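Local structure of MPN domain-containing protein (Archaeoglobus fulgidus, 1OI0) at residues H22-S33 with G62-P73. The protein is a zinc-binding protein of the JAB1/MPN family and probably acts as a metallopeptidase, perhaps in deubiquitination. Residues are numbered along the deposited sequence; the frame is centred on the assembly and turned at random.
Sequences HPDEFIALLSGS and GMKVFGTVHSHP. With ZN (zinc ion), chain E; 144 (tris-hydroxymethyl-methyl-ammonium), chain F.
The zinc site of this JAB1/MPN domain lies toward the end of strand 64-72, which runs antiparallel to strand 27-32; from the loop before the latter, Glu25 faces the His-X-His pair His70 and His72. The imidazoles hold zinc through NE2, at 2.2 Å from His70 and 2.1 Å from His72, whose ring a hydrogen bond from ND1 to Ser76 O keeps from turning. Asp83 and O2 of the bound tris-hydroxymethyl-methyl-ammonium also coordinate the metal. Glu25, its chain extended beyond CG, runs past the carbonyl of Ser71 and brings OE1 to 2.6 Å from the ligand O2, while OE2 accepts a 2.7 Å hydrogen bond from the ligand O3. With an alanine here, O3 would probably lose its acceptor and the zinc-bound O2 the carboxylate beside it. Ser71 is small enough for OG to accept the N-H of Phe26 (2.9 Å), and a water links it to Asp24 O. Val69 CG1 packs against Leu30 CD2 (3.7 Å), and Val69 touches Ile14 of helix 8-21, an apolar fit between sheet and helix. Leu30 N bonds to Gly67 O, but at a beta bulge Leu30 O takes the Phe66 N-H. The carboxylate beside a zinc-bound oxygen is consistent with metallopeptidase chemistry, the ligand hydroxyl perhaps standing where water would bind.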
loop_
_atom_site.group_PDB
_atom_site.type_symbol
_atom_site.label_atom_id
_atom_site.label_comp_id
_atom_site.label_asym_id
_atom_site.label_seq_id
_atom_site.Cartn_x
_atom_site.Cartn_y
_atom_site.Cartn_z
ATOM N N HIS A 22 -2.135 -2.144 14.447
ATOM C CA HIS A 22 -1.293 -1.367 15.357
ATOM C C HIS A 22 -1.076 -2.085 16.688
ATOM O O HIS A 22 -2.024 -2.602 17.274
ATOM C CB HIS A 22 -1.908 0.016 15.600
ATOM C CG HIS A 22 -0.963 0.992 16.234
ATOM N ND1 HIS A 22 -0.922 1.218 17.593
ATOM C CD2 HIS A 22 -0.004 1.781 15.694
ATOM C CE1 HIS A 22 0.020 2.106 17.861
ATOM N NE2 HIS A 22 0.593 2.463 16.726
ATOM N N PRO A 23 0.171 -2.089 17.202
ATOM C CA PRO A 23 1.388 -1.479 16.656
ATOM C C PRO A 23 2.185 -2.339 15.677
ATOM O O PRO A 23 3.317 -1.992 15.326
ATOM C CB PRO A 23 2.190 -1.175 17.908
ATOM C CG PRO A 23 1.951 -2.415 18.708
ATOM C CD PRO A 23 0.450 -2.676 18.527
ATOM N N ASP A 24 1.626 -3.470 15.266
ATOM C CA ASP A 24 2.323 -4.320 14.309
ATOM C C ASP A 24 2.195 -3.700 12.927
ATOM O O ASP A 24 1.366 -2.815 12.706
ATOM C CB ASP A 24 1.731 -5.730 14.281
ATOM C CG ASP A 24 1.972 -6.493 15.566
ATOM O OD1 ASP A 24 3.017 -6.258 16.207
ATOM O OD2 ASP A 24 1.125 -7.339 15.920
ATOM N N GLU A 25 3.028 -4.155 12.001
ATOM C CA GLU A 25 2.977 -3.649 10.643
ATOM C C GLU A 25 2.126 -4.537 9.757
ATOM O O GLU A 25 2.478 -5.681 9.468
ATOM C CB GLU A 25 4.387 -3.519 10.066
ATOM C CG GLU A 25 5.189 -2.423 10.735
ATOM C CD GLU A 25 6.510 -2.147 10.049
ATOM O OE1 GLU A 25 6.693 -2.575 8.890
ATOM O OE2 GLU A 25 7.363 -1.485 10.667
ATOM N N PHE A 26 0.976 -4.007 9.363
ATOM C CA PHE A 26 0.074 -4.709 8.471
ATOM C C PHE A 26 0.782 -4.736 7.124
ATOM O O PHE A 26 1.531 -3.816 6.789
ATOM C CB PHE A 26 -1.235 -3.918 8.346
ATOM C CG PHE A 26 -2.038 -4.238 7.110
ATOM C CD1 PHE A 26 -2.827 -5.382 7.050
ATOM C CD2 PHE A 26 -2.005 -3.387 6.007
ATOM C CE1 PHE A 26 -3.575 -5.675 5.911
ATOM C CE2 PHE A 26 -2.749 -3.670 4.861
ATOM C CZ PHE A 26 -3.534 -4.815 4.813
ATOM N N ILE A 27 0.586 -5.807 6.371
ATOM C CA ILE A 27 1.173 -5.882 5.043
ATOM C C ILE A 27 0.291 -6.764 4.179
ATOM O O ILE A 27 -0.300 -7.733 4.655
ATOM C CB ILE A 27 2.624 -6.441 5.064
ATOM C CG1 ILE A 27 3.251 -6.313 3.667
ATOM C CG2 ILE A 27 2.622 -7.885 5.522
ATOM C CD1 ILE A 27 4.762 -6.564 3.631
ATOM N N ALA A 28 0.188 -6.402 2.907
ATOM C CA ALA A 28 -0.613 -7.152 1.955
ATOM C C ALA A 28 -0.159 -6.794 0.548
ATOM O O ALA A 28 0.616 -5.860 0.354
ATOM C CB ALA A 28 -2.088 -6.812 2.124
ATOM N N LEU A 29 -0.636 -7.556 -0.429
ATOM C CA LEU A 29 -0.302 -7.287 -1.817
ATOM C C LEU A 29 -1.475 -6.536 -2.427
ATOM O O LEU A 29 -2.631 -6.877 -2.189
ATOM C CB LEU A 29 -0.077 -8.589 -2.585
ATOM C CG LEU A 29 1.002 -9.522 -2.037
ATOM C CD1 LEU A 29 1.104 -10.757 -2.930
ATOM C CD2 LEU A 29 2.331 -8.791 -1.965
ATOM N N LEU A 30 -1.167 -5.502 -3.196
ATOM C CA LEU A 30 -2.190 -4.706 -3.858
ATOM C C LEU A 30 -2.589 -5.439 -5.136
ATOM O O LEU A 30 -1.729 -5.862 -5.908
ATOM C CB LEU A 30 -1.629 -3.325 -4.182
ATOM C CG LEU A 30 -1.246 -2.463 -2.972
ATOM C CD1 LEU A 30 -0.436 -1.257 -3.419
ATOM C CD2 LEU A 30 -2.512 -2.030 -2.245
ATOM N N SER A 31 -3.888 -5.608 -5.355
ATOM C CA SER A 31 -4.344 -6.314 -6.545
ATOM C C SER A 31 -5.591 -5.707 -7.172
ATOM O O SER A 31 -6.166 -4.750 -6.657
ATOM C CB SER A 31 -4.601 -7.790 -6.218
ATOM O OG SER A 31 -5.636 -7.936 -5.260
ATOM N N GLY A 32 -5.997 -6.283 -8.299
ATOM C CA GLY A 32 -7.167 -5.808 -9.012
ATOM C C GLY A 32 -6.964 -5.990 -10.502
ATOM O O GLY A 32 -5.964 -6.569 -10.927
ATOM N N SER A 33 -7.907 -5.503 -11.299
ATOM C CA SER A 33 -7.801 -5.619 -12.748
ATOM C C SER A 33 -7.667 -4.250 -13.396
ATOM O O SER A 33 -7.715 -3.221 -12.720
ATOM C CB SER A 33 -9.026 -6.336 -13.321
ATOM O OG SER A 33 -9.041 -7.701 -12.943
ATOM N N GLY A 62 -8.085 -11.538 -15.180
ATOM C CA GLY A 62 -7.597 -10.174 -15.269
ATOM C C GLY A 62 -6.827 -9.733 -14.039
ATOM O O GLY A 62 -6.109 -8.733 -14.077
ATOM N N MET A 63 -6.972 -10.480 -12.949
ATOM C CA MET A 63 -6.292 -10.165 -11.696
ATOM C C MET A 63 -4.786 -9.997 -11.863
ATOM O O MET A 63 -4.142 -10.750 -12.593
ATOM C CB MET A 63 -6.569 -11.256 -10.659
ATOM C CG MET A 63 -7.969 -11.216 -10.068
ATOM S SD MET A 63 -8.263 -9.730 -9.080
ATOM C CE MET A 63 -9.216 -8.735 -10.218
ATOM N N LYS A 64 -4.232 -9.003 -11.175
ATOM C CA LYS A 64 -2.803 -8.724 -11.233
ATOM C C LYS A 64 -2.304 -8.184 -9.894
ATOM O O LYS A 64 -3.078 -7.632 -9.112
ATOM C CB LYS A 64 -2.515 -7.704 -12.340
ATOM C CG LYS A 64 -3.001 -8.142 -13.713
ATOM C CD LYS A 64 -2.826 -7.058 -14.763
ATOM C CE LYS A 64 -3.393 -7.514 -16.103
ATOM N NZ LYS A 64 -3.263 -6.479 -17.164
ATOM N N VAL A 65 -1.012 -8.358 -9.631
ATOM C CA VAL A 65 -0.403 -7.874 -8.396
ATOM C C VAL A 65 0.342 -6.582 -8.699
ATOM O O VAL A 65 1.402 -6.596 -9.323
ATOM C CB VAL A 65 0.595 -8.902 -7.813
ATOM C CG1 VAL A 65 1.318 -8.308 -6.607
ATOM C CG2 VAL A 65 -0.143 -10.165 -7.412
ATOM N N PHE A 66 -0.218 -5.462 -8.255
ATOM C CA PHE A 66 0.387 -4.164 -8.499
ATOM C C PHE A 66 1.574 -3.878 -7.592
ATOM O O PHE A 66 2.438 -3.071 -7.926
ATOM C CB PHE A 66 -0.660 -3.061 -8.336
ATOM C CG PHE A 66 -1.829 -3.195 -9.269
ATOM C CD1 PHE A 66 -1.641 -3.160 -10.648
ATOM C CD2 PHE A 66 -3.116 -3.363 -8.771
ATOM C CE1 PHE A 66 -2.722 -3.289 -11.519
ATOM C CE2 PHE A 66 -4.203 -3.492 -9.632
ATOM C CZ PHE A 66 -4.005 -3.455 -11.009
ATOM N N GLY A 67 1.612 -4.535 -6.441
ATOM C CA GLY A 67 2.709 -4.307 -5.527
ATOM C C GLY A 67 2.345 -4.646 -4.099
ATOM O O GLY A 67 1.611 -5.601 -3.846
ATOM N N THR A 68 2.850 -3.849 -3.165
ATOM C CA THR A 68 2.587 -4.099 -1.757
ATOM C C THR A 68 2.128 -2.860 -1.018
ATOM O O THR A 68 2.283 -1.737 -1.486
ATOM C CB THR A 68 3.850 -4.588 -1.022
ATOM O OG1 THR A 68 4.795 -3.512 -0.938
ATOM C CG2 THR A 68 4.478 -5.763 -1.753
ATOM N N VAL A 69 1.554 -3.093 0.153
ATOM C CA VAL A 69 1.120 -2.021 1.022
ATOM C C VAL A 69 1.431 -2.487 2.435
ATOM O O VAL A 69 1.170 -3.633 2.783
ATOM C CB VAL A 69 -0.400 -1.722 0.890
ATOM C CG1 VAL A 69 -1.215 -2.986 1.080
ATOM C CG2 VAL A 69 -0.804 -0.670 1.920
ATOM N N HIS A 70 2.049 -1.620 3.229
ATOM C CA HIS A 70 2.330 -1.972 4.613
ATOM C C HIS A 70 2.214 -0.728 5.468
ATOM O O HIS A 70 2.272 0.395 4.960
ATOM C CB HIS A 70 3.708 -2.652 4.781
ATOM C CG HIS A 70 4.886 -1.731 4.701
ATOM N ND1 HIS A 70 5.398 -1.262 3.510
ATOM C CD2 HIS A 70 5.706 -1.261 5.672
ATOM C CE1 HIS A 70 6.483 -0.551 3.749
ATOM N NE2 HIS A 70 6.693 -0.535 5.053
ATOM N N SER A 71 2.012 -0.927 6.764
ATOM C CA SER A 71 1.857 0.199 7.671
ATOM C C SER A 71 3.037 0.418 8.612
ATOM O O SER A 71 3.821 -0.494 8.883
ATOM C CB SER A 71 0.578 0.028 8.501
ATOM O OG SER A 71 0.677 -1.080 9.379
ATOM N N HIS A 72 3.148 1.655 9.089
ATOM C CA HIS A 72 4.177 2.063 10.037
ATOM C C HIS A 72 3.458 2.532 11.296
ATOM O O HIS A 72 2.576 3.388 11.229
ATOM C CB HIS A 72 4.996 3.230 9.485
ATOM C CG HIS A 72 5.988 2.840 8.437
ATOM N ND1 HIS A 72 6.736 3.769 7.747
ATOM C CD2 HIS A 72 6.372 1.628 7.972
ATOM C CE1 HIS A 72 7.537 3.148 6.903
ATOM N NE2 HIS A 72 7.335 1.849 7.020
ATOM N N PRO A 73 3.822 1.976 12.458
ATOM C CA PRO A 73 3.195 2.357 13.726
ATOM C C PRO A 73 3.666 3.724 14.211
ATOM O O PRO A 73 3.101 4.294 15.145
ATOM C CB PRO A 73 3.595 1.219 14.660
ATOM C CG PRO A 73 4.939 0.836 14.145
ATOM C CD PRO A 73 4.734 0.835 12.647
HETATM ZN ZN ZN E . 8.416 0.341 6.126
HETATM C C1 144 F . 10.498 1.013 7.571
HETATM N N 144 F . 10.468 0.008 8.627
HETATM C C2 144 F . 9.783 -1.217 8.103
HETATM O O2 144 F . 8.580 -1.447 7.532
HETATM C C3 144 F . 9.777 0.672 9.808
HETATM O O3 144 F . 9.653 -0.179 10.962
HETATM C C4 144 F . 11.888 -0.323 8.883
HETATM O O4 144 F . 13.014 -0.715 7.824
HETATM O O HOH W 1 1.460 -0.143 11.810
#